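Local coordinates for protein HTP-2 (Caenorhabditis elegans, PDB 4TZM) that is a meiotic HORMA domain protein that binds a closure motif of HTP-3 and so probably takes part in the hierarchical assembly of the chromosome axis, at residues 47-52 with 76-81; 24-29 with 41-45; 197-201 with 214-220; 123-129 with 242-248. All blocks are in the same frame, centred on the assembly; numbering follows the deposited sequence.

Contact 1: residues 47-52 with 76-81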
# COMPACT_ATOMS: atom_id res chain seq x y z
N TYR A 47 0.89 1.94 5.14
CA TYR A 47 0.52 3.10 5.94
C TYR A 47 0.80 4.41 5.22
O TYR A 47 -0.02 5.33 5.24
CB TYR A 47 1.27 3.06 7.28
CG TYR A 47 1.21 4.34 8.10
CD1 TYR A 47 0.10 4.64 8.89
CD2 TYR A 47 2.26 5.24 8.09
CE1 TYR A 47 0.05 5.81 9.64
CE2 TYR A 47 2.22 6.41 8.83
CZ TYR A 47 1.11 6.69 9.61
OH TYR A 47 1.08 7.85 10.34
N VAL A 48 1.95 4.49 4.56
CA VAL A 48 2.36 5.73 3.92
C VAL A 48 1.60 5.99 2.63
O VAL A 48 1.08 7.08 2.42
CB VAL A 48 3.87 5.73 3.63
CG1 VAL A 48 4.25 6.93 2.75
CG2 VAL A 48 4.66 5.75 4.93
N VAL A 49 1.50 4.98 1.77
CA VAL A 49 0.86 5.16 0.48
C VAL A 49 -0.64 5.42 0.63
O VAL A 49 -1.16 6.35 0.02
CB VAL A 49 1.10 3.94 -0.45
CG1 VAL A 49 0.40 4.15 -1.78
CG2 VAL A 49 2.59 3.76 -0.68
N PHE A 50 -1.32 4.63 1.45
CA PHE A 50 -2.75 4.83 1.63
C PHE A 50 -3.09 6.11 2.37
O PHE A 50 -4.17 6.67 2.18
CB PHE A 50 -3.38 3.62 2.33
CG PHE A 50 -3.63 2.48 1.41
CD1 PHE A 50 -4.52 2.61 0.36
CD2 PHE A 50 -2.95 1.28 1.56
CE1 PHE A 50 -4.75 1.57 -0.51
CE2 PHE A 50 -3.18 0.23 0.68
CZ PHE A 50 -4.08 0.37 -0.35
N SER A 51 -2.17 6.59 3.21
CA SER A 51 -2.32 7.90 3.82
C SER A 51 -2.27 8.98 2.75
O SER A 51 -3.09 9.90 2.73
CB SER A 51 -1.23 8.16 4.86
OG SER A 51 -1.46 7.40 6.02
N ALA A 52 -1.29 8.87 1.86
CA ALA A 52 -1.13 9.80 0.75
C ALA A 52 -2.38 9.81 -0.12
O ALA A 52 -2.86 10.87 -0.51
CB ALA A 52 0.10 9.44 -0.07
N CYS A 76 5.08 14.16 2.44
CA CYS A 76 3.77 13.54 2.29
C CYS A 76 2.98 13.69 3.58
O CYS A 76 3.53 14.05 4.62
CB CYS A 76 3.91 12.06 1.93
SG CYS A 76 4.90 11.10 3.10
N MET A 77 1.68 13.43 3.51
CA MET A 77 0.81 13.52 4.68
C MET A 77 0.46 12.12 5.19
O MET A 77 -0.20 11.35 4.49
CB MET A 77 -0.46 14.30 4.35
CG MET A 77 -0.22 15.72 3.84
SD MET A 77 0.70 16.77 5.00
CE MET A 77 -0.54 17.06 6.26
N THR A 78 0.90 11.80 6.40
CA THR A 78 0.59 10.51 7.03
C THR A 78 -0.47 10.68 8.11
O THR A 78 -0.48 11.69 8.82
CB THR A 78 1.84 9.86 7.65
OG1 THR A 78 2.37 10.72 8.67
CG2 THR A 78 2.89 9.59 6.58
N LEU A 79 -1.35 9.69 8.25
CA LEU A 79 -2.42 9.74 9.24
C LEU A 79 -1.86 9.98 10.64
O LEU A 79 -0.84 9.39 11.02
CB LEU A 79 -3.24 8.45 9.20
CG LEU A 79 -4.20 8.30 8.02
CD1 LEU A 79 -4.62 6.85 7.84
CD2 LEU A 79 -5.43 9.19 8.20
N SER A 80 -2.51 10.86 11.40
CA SER A 80 -2.04 11.24 12.72
C SER A 80 -2.61 10.34 13.81
O SER A 80 -3.81 10.06 13.82
CB SER A 80 -2.39 12.70 13.01
OG SER A 80 -1.89 13.11 14.27
N PHE A 81 -1.75 9.90 14.72
CA PHE A 81 -2.16 9.00 15.79
C PHE A 81 -2.79 9.75 16.96
O PHE A 81 -3.31 9.13 17.89
CB PHE A 81 -0.97 8.16 16.27
CG PHE A 81 -0.54 7.10 15.30
CD1 PHE A 81 -1.15 5.85 15.31
CD2 PHE A 81 0.46 7.35 14.38
CE1 PHE A 81 -0.75 4.87 14.41
CE2 PHE A 81 0.86 6.37 13.48
CZ PHE A 81 0.25 5.13 13.50
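The flat groups of Tyr47 and Phe81 set the frame of this contact. Their planes are nearly parallel, at 19°, yet the rings are slid so far apart that they barely overlap, with Phe81 CE2 3.9 Å from Tyr47 CZ. One face of the tyrosine ring carries Ser51 OG, out toward the rim, while Leu79 O sits at the ring's edge. That carbonyl receives the phenol: Tyr47 OH donates to Leu79 O at 2.6 Å, with the donor in the carbonyl plane. Tyr47 can reach so far because CG stands anti to its backbone N (chi1 168°), and on the way its ring crosses Thr78 at about a right angle, Tyr47 CE2 lying 3.7 Å from Thr78 CB. One turn on, Ser51 OG works as a relay. It gives its proton to Tyr47 O at 2.6 Å and accepts from Leu79 N at 3.2 Å, the latter bond nearly straight, which fixes the hydroxyl between helix and strand. Val48 CG1 adds a looser apolar touch on Cys76 SG. Leu79 and Phe81 also lean on helix 84-102. Strand 76-79 runs at 106° to helix segment 47-52, an arrangement that lays the two-stranded hairpin 65-69/75-79 crosswise on the long helix 35-56 of the HORMA domain.

Contact 2: residues 24-29 with 41-45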
# COMPACT_ATOMS: atom_id res chain seq x y z
N TRP A 24 14.86 9.00 6.00
CA TRP A 24 14.28 7.71 5.65
C TRP A 24 13.99 6.86 6.88
O TRP A 24 12.95 6.20 6.96
CB TRP A 24 15.21 6.95 4.69
CG TRP A 24 14.74 5.56 4.38
CD1 TRP A 24 15.11 4.40 5.01
CD2 TRP A 24 13.81 5.17 3.36
NE1 TRP A 24 14.47 3.32 4.45
CE2 TRP A 24 13.67 3.77 3.43
CE3 TRP A 24 13.09 5.87 2.39
CZ2 TRP A 24 12.83 3.06 2.57
CZ3 TRP A 24 12.25 5.17 1.53
CH2 TRP A 24 12.13 3.77 1.63
N SER A 25 14.90 6.90 7.85
CA SER A 25 14.78 6.06 9.04
C SER A 25 13.62 6.48 9.95
O SER A 25 13.23 5.74 10.84
CB SER A 25 16.09 6.07 9.84
OG SER A 25 17.15 5.52 9.08
N LYS A 26 13.07 7.66 9.70
CA LYS A 26 11.98 8.18 10.51
C LYS A 26 10.67 7.46 10.23
O LYS A 26 9.77 7.43 11.07
CB LYS A 26 11.82 9.69 10.27
CG LYS A 26 10.87 10.36 11.25
CD LYS A 26 10.47 11.75 10.77
CE LYS A 26 9.44 12.35 11.72
NZ LYS A 26 8.92 13.66 11.22
N LEU A 27 10.55 6.87 9.04
CA LEU A 27 9.32 6.19 8.64
C LEU A 27 9.53 4.73 8.26
O LEU A 27 8.60 3.92 8.35
CB LEU A 27 8.67 6.93 7.46
CG LEU A 27 7.96 8.24 7.78
CD1 LEU A 27 7.58 8.95 6.49
CD2 LEU A 27 6.73 7.97 8.63
N PHE A 28 10.74 4.39 7.82
CA PHE A 28 11.00 3.07 7.25
C PHE A 28 12.21 2.37 7.86
O PHE A 28 13.12 3.04 8.37
CB PHE A 28 11.21 3.20 5.74
CG PHE A 28 10.02 3.72 5.00
CD1 PHE A 28 8.95 2.89 4.68
CD2 PHE A 28 9.97 5.04 4.59
CE1 PHE A 28 7.85 3.37 3.98
CE2 PHE A 28 8.88 5.53 3.89
CZ PHE A 28 7.82 4.70 3.58
N PRO A 29 12.24 1.03 7.81
CA PRO A 29 13.45 0.30 8.23
C PRO A 29 14.61 0.56 7.27
O PRO A 29 14.37 0.69 6.07
CB PRO A 29 13.01 -1.17 8.19
CG PRO A 29 11.87 -1.20 7.21
CD PRO A 29 11.17 0.12 7.37
N PHE A 41 8.75 -3.51 6.25
CA PHE A 41 8.73 -2.45 5.27
C PHE A 41 7.37 -2.34 4.58
O PHE A 41 6.88 -1.24 4.36
CB PHE A 41 9.83 -2.63 4.22
CG PHE A 41 9.72 -1.65 3.10
CD1 PHE A 41 10.22 -0.37 3.25
CD2 PHE A 41 9.05 -1.97 1.93
CE1 PHE A 41 10.09 0.56 2.24
CE2 PHE A 41 8.92 -1.05 0.92
CZ PHE A 41 9.44 0.22 1.07
N MET A 42 6.76 -3.47 4.24
CA MET A 42 5.47 -3.45 3.56
C MET A 42 4.39 -2.83 4.45
O MET A 42 3.51 -2.12 3.96
CB MET A 42 5.04 -4.87 3.14
CG MET A 42 5.89 -5.50 2.04
SD MET A 42 6.05 -4.45 0.59
CE MET A 42 6.26 -5.67 -0.70
N ILE A 43 4.47 -3.11 5.74
CA ILE A 43 3.57 -2.52 6.73
C ILE A 43 3.65 -1.00 6.70
O ILE A 43 2.63 -0.31 6.67
CB ILE A 43 3.87 -3.05 8.15
CG1 ILE A 43 3.76 -4.57 8.18
CG2 ILE A 43 2.95 -2.41 9.17
CD1 ILE A 43 3.94 -5.19 9.55
N ARG A 44 4.87 -0.47 6.71
CA ARG A 44 5.08 0.97 6.65
C ARG A 44 4.66 1.52 5.29
O ARG A 44 4.14 2.63 5.21
CB ARG A 44 6.55 1.32 6.94
CG ARG A 44 7.11 0.71 8.22
CD ARG A 44 6.30 1.09 9.47
NE ARG A 44 6.46 2.49 9.85
CZ ARG A 44 5.45 3.34 9.98
NH1 ARG A 44 4.20 2.93 9.76
NH2 ARG A 44 5.67 4.60 10.33
N ALA A 45 4.88 0.74 4.24
CA ALA A 45 4.49 1.15 2.89
C ALA A 45 2.98 1.29 2.74
O ALA A 45 2.49 2.25 2.13
CB ALA A 45 5.03 0.16 1.86
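Phe28 and Phe41 meet at a slant, their planes 37° apart and their centroids 5.4 Å from each other, a geometry that is neither a stack nor edge-to-face. The touching atoms are Phe28 CD1 and Phe41 CE1, 3.6 Å apart. Phe41 CE1 is shared: Trp24 approaches at about a right angle with the benzo part of its indole, Trp24 CZ2 lying 3.7 Å from Phe41 CE1, so both aromatic neighbours meet the same corner of the Phe41 ring. The indole itself is held by Trp24 NE1, which bonds to Pro29 O at 3.1 Å from above the carbonyl plane and thereby folds 24-29 back on itself. Pro29 also crosses Phe41 nearly perpendicularly, its CG resting on Phe41 CB, and its CD lies at the edge of the phenyl ring. Arg44 takes the other flank. Its chain has bends at chi2 and chi3, which bring NE to Leu27 O at 3.0 Å, a weak bond at 121°, while CB packs obliquely on Phe28 CD1. Behind Phe41 stand Val167 and Met171 of helix 164-185. What results is an N-terminal segment, leading into helix 35-56, that folds back to lie against that helix's early turns, in a small aromatic cluster of the HORMA fold.

Contact 3: residues 197-201 with 214-220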
# COMPACT_ATOMS: atom_id res chain seq x y z
N PHE A 197 -12.26 0.23 2.93
CA PHE A 197 -11.09 -0.63 2.83
C PHE A 197 -11.54 -2.08 2.73
O PHE A 197 -12.22 -2.59 3.62
CB PHE A 197 -10.16 -0.45 4.03
CG PHE A 197 -9.25 0.74 3.92
CD1 PHE A 197 -8.18 0.72 3.05
CD2 PHE A 197 -9.46 1.87 4.69
CE1 PHE A 197 -7.33 1.80 2.94
CE2 PHE A 197 -8.62 2.96 4.59
CZ PHE A 197 -7.55 2.93 3.71
N ARG A 198 -11.17 -2.74 1.64
CA ARG A 198 -11.57 -4.12 1.40
C ARG A 198 -10.36 -4.96 1.01
O ARG A 198 -9.51 -4.51 0.25
CB ARG A 198 -12.64 -4.18 0.30
CG ARG A 198 -13.80 -3.22 0.51
CD ARG A 198 -14.82 -3.29 -0.61
NE ARG A 198 -15.79 -2.20 -0.53
CZ ARG A 198 -16.84 -2.08 -1.34
NH1 ARG A 198 -17.06 -2.97 -2.29
NH2 ARG A 198 -17.67 -1.05 -1.18
N LEU A 199 -10.28 -6.17 1.54
CA LEU A 199 -9.11 -7.00 1.30
C LEU A 199 -9.45 -8.42 0.87
O LEU A 199 -10.59 -8.87 1.00
CB LEU A 199 -8.21 -7.00 2.54
CG LEU A 199 -8.72 -7.47 3.90
CD1 LEU A 199 -8.71 -8.98 4.02
CD2 LEU A 199 -7.89 -6.85 5.01
N LYS A 200 -8.45 -9.11 0.35
CA LYS A 200 -8.61 -10.48 -0.10
C LYS A 200 -7.55 -11.35 0.56
O LYS A 200 -6.36 -11.05 0.47
CB LYS A 200 -8.52 -10.57 -1.62
CG LYS A 200 -8.62 -11.97 -2.19
CD LYS A 200 -8.47 -11.95 -3.70
CE LYS A 200 -8.54 -13.35 -4.30
NZ LYS A 200 -8.29 -13.33 -5.76
N TYR A 201 -7.98 -12.42 1.22
CA TYR A 201 -7.06 -13.35 1.86
C TYR A 201 -6.44 -14.27 0.81
O TYR A 201 -7.01 -14.47 -0.26
CB TYR A 201 -7.78 -14.17 2.93
CG TYR A 201 -8.32 -13.37 4.10
CD1 TYR A 201 -9.59 -12.80 4.06
CD2 TYR A 201 -7.57 -13.21 5.26
CE1 TYR A 201 -10.09 -12.08 5.13
CE2 TYR A 201 -8.07 -12.49 6.34
CZ TYR A 201 -9.32 -11.93 6.27
OH TYR A 201 -9.82 -11.22 7.34
N PHE A 214 -11.62 -6.09 10.00
CA PHE A 214 -12.23 -6.50 8.74
C PHE A 214 -13.17 -7.69 8.94
O PHE A 214 -12.73 -8.82 9.17
CB PHE A 214 -11.15 -6.86 7.71
CG PHE A 214 -10.28 -5.71 7.30
CD1 PHE A 214 -9.18 -5.33 8.06
CD2 PHE A 214 -10.55 -5.00 6.13
CE1 PHE A 214 -8.37 -4.27 7.67
CE2 PHE A 214 -9.75 -3.94 5.74
CZ PHE A 214 -8.66 -3.58 6.51
N ASP A 215 -14.47 -7.43 8.86
CA ASP A 215 -15.47 -8.49 8.91
C ASP A 215 -15.45 -9.27 7.60
O ASP A 215 -15.27 -8.68 6.53
CB ASP A 215 -16.87 -7.90 9.16
CG ASP A 215 -16.87 -6.86 10.26
OD1 ASP A 215 -16.12 -7.04 11.24
OD2 ASP A 215 -17.62 -5.87 10.14
N ASP A 216 -15.66 -10.58 7.68
CA ASP A 216 -15.63 -11.42 6.49
C ASP A 216 -16.75 -11.07 5.52
O ASP A 216 -17.81 -10.59 5.93
CB ASP A 216 -15.72 -12.90 6.88
CG ASP A 216 -14.38 -13.48 7.28
OD1 ASP A 216 -13.98 -13.32 8.45
OD2 ASP A 216 -13.71 -14.09 6.41
N SER A 217 -16.51 -11.30 4.24
CA SER A 217 -17.45 -10.93 3.19
C SER A 217 -17.40 -11.90 2.02
O SER A 217 -16.34 -12.44 1.69
CB SER A 217 -17.18 -9.51 2.71
OG SER A 217 -18.00 -9.16 1.61
N SER A 218 -18.54 -12.11 1.39
CA SER A 218 -18.62 -12.92 0.18
C SER A 218 -18.57 -12.02 -1.05
O SER A 218 -18.86 -12.45 -2.17
CB SER A 218 -19.89 -13.76 0.17
OG SER A 218 -21.03 -12.97 0.45
N THR A 219 -18.21 -10.76 -0.84
CA THR A 219 -18.12 -9.78 -1.91
C THR A 219 -16.89 -8.89 -1.77
O THR A 219 -16.60 -8.37 -0.68
CB THR A 219 -19.38 -8.89 -1.97
OG1 THR A 219 -19.80 -8.56 -0.64
CG2 THR A 219 -20.52 -9.62 -2.68
N PHE A 220 -16.16 -8.72 -2.87
CA PHE A 220 -14.99 -7.85 -2.91
C PHE A 220 -15.38 -6.50 -3.51
O PHE A 220 -16.12 -5.74 -2.89
CB PHE A 220 -13.88 -8.50 -3.75
CG PHE A 220 -12.49 -8.00 -3.43
CD1 PHE A 220 -12.24 -7.30 -2.26
CD2 PHE A 220 -11.44 -8.23 -4.31
CE1 PHE A 220 -10.96 -6.84 -1.98
CE2 PHE A 220 -10.17 -7.77 -4.03
CZ PHE A 220 -9.93 -7.08 -2.87
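Phe197 meets Phe214 through its carbonyl oxygen and CB: Phe197 O lies at the edge of the Phe214 ring, 3.5 Å from Phe214 CE2, and CB touches the same atom, while its own ring leads off to helix 84-102. That oxygen also hydrogen-bonds a polar side chain of the bound peptide. Arg198, extended from CG to NE, carries its guanidinium out to Phe220 O. NH1 donates at 3.0 Å and 150°, with the acceptor in the guanidinium plane and the donor in the carbonyl plane, while NH2 holds Asp118 O and NE holds Asn196 OD1; three bonds thus fix the rotation of the group. Leu199 has CG wedged between its backbone N and carbonyl carbon (chi1 57°), which swings the isobutyl end back to Phe214. Its CD2 sits almost exactly over the ring centre, 3.3 Å from the centroid of Phe214, a close CH-pi contact, and CD1 rests on one face of the Tyr201 ring. Lys200 offers CB to one face of the Phe220 ring, 4.0 Å from Phe220 CZ; that ring's edge faces Arg198 O, and it also meets an aromatic side chain of the peptide with nearly parallel planes. Tyr201 closes the run: its hydroxyl bonds Ile211 N, and CE1 approaches Asp216 OD2, whose stronger partner is a basic peptide side chain. The axes of strand segments 197-201 and 214-217 come no nearer than 8.4 Å and run at 60°, and the peptide strand pairs antiparallel with both. This is the closure-motif site of a HORMA domain, where the C-terminal safety belt wraps round the ligand as in Mad2.

Contact 4: residues 123-129 with 242-248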
# COMPACT_ATOMS: atom_id res chain seq x y z
N GLU A 123 -14.01 4.31 -7.96
CA GLU A 123 -12.57 4.54 -7.85
C GLU A 123 -11.92 3.51 -6.92
O GLU A 123 -12.44 3.24 -5.83
CB GLU A 123 -12.28 5.95 -7.36
CG GLU A 123 -10.80 6.29 -7.26
CD GLU A 123 -10.55 7.79 -7.14
OE1 GLU A 123 -10.66 8.50 -8.17
OE2 GLU A 123 -10.25 8.25 -6.03
N VAL A 124 -10.80 2.93 -7.35
CA VAL A 124 -10.09 1.93 -6.54
C VAL A 124 -8.58 2.16 -6.53
O VAL A 124 -7.96 2.30 -7.58
CB VAL A 124 -10.36 0.50 -7.05
CG1 VAL A 124 -9.47 -0.50 -6.32
CG2 VAL A 124 -11.82 0.13 -6.88
N PHE A 125 -8.00 2.18 -5.34
CA PHE A 125 -6.55 2.13 -5.20
C PHE A 125 -6.16 0.79 -4.58
O PHE A 125 -6.44 0.54 -3.41
CB PHE A 125 -6.05 3.29 -4.34
CG PHE A 125 -6.00 4.60 -5.07
CD1 PHE A 125 -7.14 5.39 -5.18
CD2 PHE A 125 -4.83 5.04 -5.66
CE1 PHE A 125 -7.10 6.60 -5.86
CE2 PHE A 125 -4.78 6.25 -6.34
CZ PHE A 125 -5.92 7.03 -6.44
N SER A 126 -5.52 -0.06 -5.37
CA SER A 126 -5.24 -1.43 -4.94
C SER A 126 -3.76 -1.71 -4.77
O SER A 126 -2.92 -1.24 -5.54
CB SER A 126 -5.84 -2.42 -5.95
OG SER A 126 -5.27 -2.25 -7.23
N MET A 127 -3.43 -2.49 -3.74
CA MET A 127 -2.07 -2.95 -3.52
C MET A 127 -2.05 -4.48 -3.43
O MET A 127 -2.49 -5.05 -2.43
CB MET A 127 -1.48 -2.31 -2.25
CG MET A 127 0.03 -2.50 -2.11
SD MET A 127 0.76 -1.55 -0.75
CE MET A 127 0.02 0.06 -1.02
N LYS A 128 -1.54 -5.12 -4.47
CA LYS A 128 -1.52 -6.58 -4.55
C LYS A 128 -0.14 -7.12 -4.21
O LYS A 128 0.87 -6.54 -4.59
CB LYS A 128 -1.95 -7.06 -5.93
CG LYS A 128 -3.37 -6.66 -6.32
CD LYS A 128 -3.67 -6.99 -7.77
CE LYS A 128 -5.09 -6.61 -8.14
NZ LYS A 128 -5.42 -6.92 -9.56
N PHE A 129 -0.10 -8.25 -3.51
CA PHE A 129 1.15 -8.74 -2.96
C PHE A 129 1.61 -10.07 -3.57
O PHE A 129 0.82 -10.85 -4.09
CB PHE A 129 1.02 -8.87 -1.44
CG PHE A 129 0.88 -7.55 -0.73
CD1 PHE A 129 -0.37 -6.98 -0.54
CD2 PHE A 129 2.00 -6.87 -0.28
CE1 PHE A 129 -0.50 -5.75 0.09
CE2 PHE A 129 1.87 -5.64 0.36
CZ PHE A 129 0.62 -5.09 0.55
N ALA A 242 4.99 -5.89 -4.03
CA ALA A 242 3.68 -5.27 -4.06
C ALA A 242 3.45 -4.54 -5.39
O ALA A 242 4.39 -3.99 -5.97
CB ALA A 242 3.52 -4.31 -2.90
N HIS A 243 2.21 -4.56 -5.88
CA HIS A 243 1.86 -3.84 -7.09
C HIS A 243 0.70 -2.87 -6.82
O HIS A 243 -0.38 -3.29 -6.41
CB HIS A 243 1.48 -4.81 -8.21
CG HIS A 243 1.25 -4.14 -9.53
ND1 HIS A 243 0.02 -4.13 -10.14
CD2 HIS A 243 2.09 -3.47 -10.34
CE1 HIS A 243 0.11 -3.47 -11.29
NE2 HIS A 243 1.36 -3.06 -11.43
N MET A 244 0.96 -1.58 -7.04
CA MET A 244 -0.02 -0.53 -6.79
C MET A 244 -0.71 -0.10 -8.09
O MET A 244 -0.05 0.18 -9.10
CB MET A 244 0.66 0.67 -6.11
CG MET A 244 -0.29 1.73 -5.57
SD MET A 244 -1.27 1.19 -4.15
CE MET A 244 -2.28 2.65 -3.84
N GLN A 245 -2.04 -0.07 -8.07
CA GLN A 245 -2.83 0.23 -9.26
C GLN A 245 -3.98 1.17 -8.92
O GLN A 245 -4.41 1.24 -7.77
CB GLN A 245 -3.38 -1.06 -9.87
CG GLN A 245 -2.76 -1.44 -11.20
CD GLN A 245 -3.10 -2.87 -11.62
OE1 GLN A 245 -3.59 -3.66 -10.81
NE2 GLN A 245 -2.82 -3.20 -12.87
N CYS A 246 -4.47 1.89 -9.93
CA CYS A 246 -5.61 2.76 -9.73
C CYS A 246 -6.60 2.62 -10.87
O CYS A 246 -6.26 2.83 -12.04
CB CYS A 246 -5.17 4.23 -9.61
SG CYS A 246 -6.53 5.42 -9.47
N TRP A 247 -7.82 2.21 -10.53
CA TRP A 247 -8.95 2.29 -11.44
C TRP A 247 -9.78 3.50 -11.03
O TRP A 247 -9.95 3.75 -9.84
CB TRP A 247 -9.80 1.01 -11.39
CG TRP A 247 -9.16 -0.18 -12.04
CD1 TRP A 247 -9.14 -0.46 -13.38
CD2 TRP A 247 -8.48 -1.25 -11.39
NE1 TRP A 247 -8.48 -1.65 -13.59
CE2 TRP A 247 -8.06 -2.15 -12.39
CE3 TRP A 247 -8.18 -1.54 -10.05
CZ2 TRP A 247 -7.35 -3.32 -12.10
CZ3 TRP A 247 -7.47 -2.70 -9.76
CH2 TRP A 247 -7.07 -3.57 -10.78
N SER A 248 -10.29 4.25 -12.00
CA SER A 248 -11.02 5.46 -11.65
C SER A 248 -11.99 5.94 -12.73
O SER A 248 -11.69 5.90 -13.92
CB SER A 248 -10.04 6.58 -11.31
OG SER A 248 -10.71 7.68 -10.72
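Met244 leaves its strand on the face shared with Phe125, Met127 and Cys246. From CB the chain sets out with CG anti to the backbone N (chi1 -170°), and CB and CG both pass Ser126 O. A bend at chi2 (68°) turns SD back over the neighbouring strand, 3.2 Å from Ser126 O and 3.6 Å from Met127 CE. Met244 CE ends near the plane of the Phe125 ring, at its edge, 3.9 Å from Phe125 CB. One face of that ring is taken by Cys246, whose SG stands 3.8 Å from the Phe125 centroid in a sulfur-aromatic contact, offset toward the rim. Strands 123-133 and 240-248 are neighbours in the antiparallel sheet of the HORMA domain, and helix 35-56 packs on this face through Val49, Phe50 and Val53. Six backbone bonds join the segments in regular antiparallel register, the straightest from Val124 N to Trp247 O at 173°, and CA-H...O contacts fill in between them. On the reverse face Trp247 lies alongside Val124, pointing the same way, and the extended Lys128 crosses it at about a right angle, Lys128 NZ in the indole plane 3.9 Å from Trp247 CH2. Ser126 OG, 3.4 Å from Trp247 CZ3, is buried here without a polar partner. At the far end Ser248 OG donates to Glu123 OE1 at 2.7 Å, on the lone pair turned away from the other oxygen; the same carboxylate oxygen forms a salt bridge with Arg57.

Contacts 1, 2 and 4 are buried round helix 35-56, with the Phe81 end of contact 1 at the surface: contacts 1 and 2 use the helix directly, and contact 4 packs against it. Val48 of contact 1 packs on Phe28 of contact 2, whereas Val49 and Phe50 turn to Met244 and Met127 of contact 4, and Met42 of contact 2 reaches Ala242. Contact 4, nearest the chain centre, relies on backbone ladder bonds and sulfur-rich packing; contact 1 on hydroxyl hydrogen bonds between helix and strand, contact 2 on oblique aromatic rings. Contact 3, its centre about 17 Å from the chain's centre, lines the bound peptide and is nested within the loop that contact 4 closes; Phe50 still touches Phe197 there.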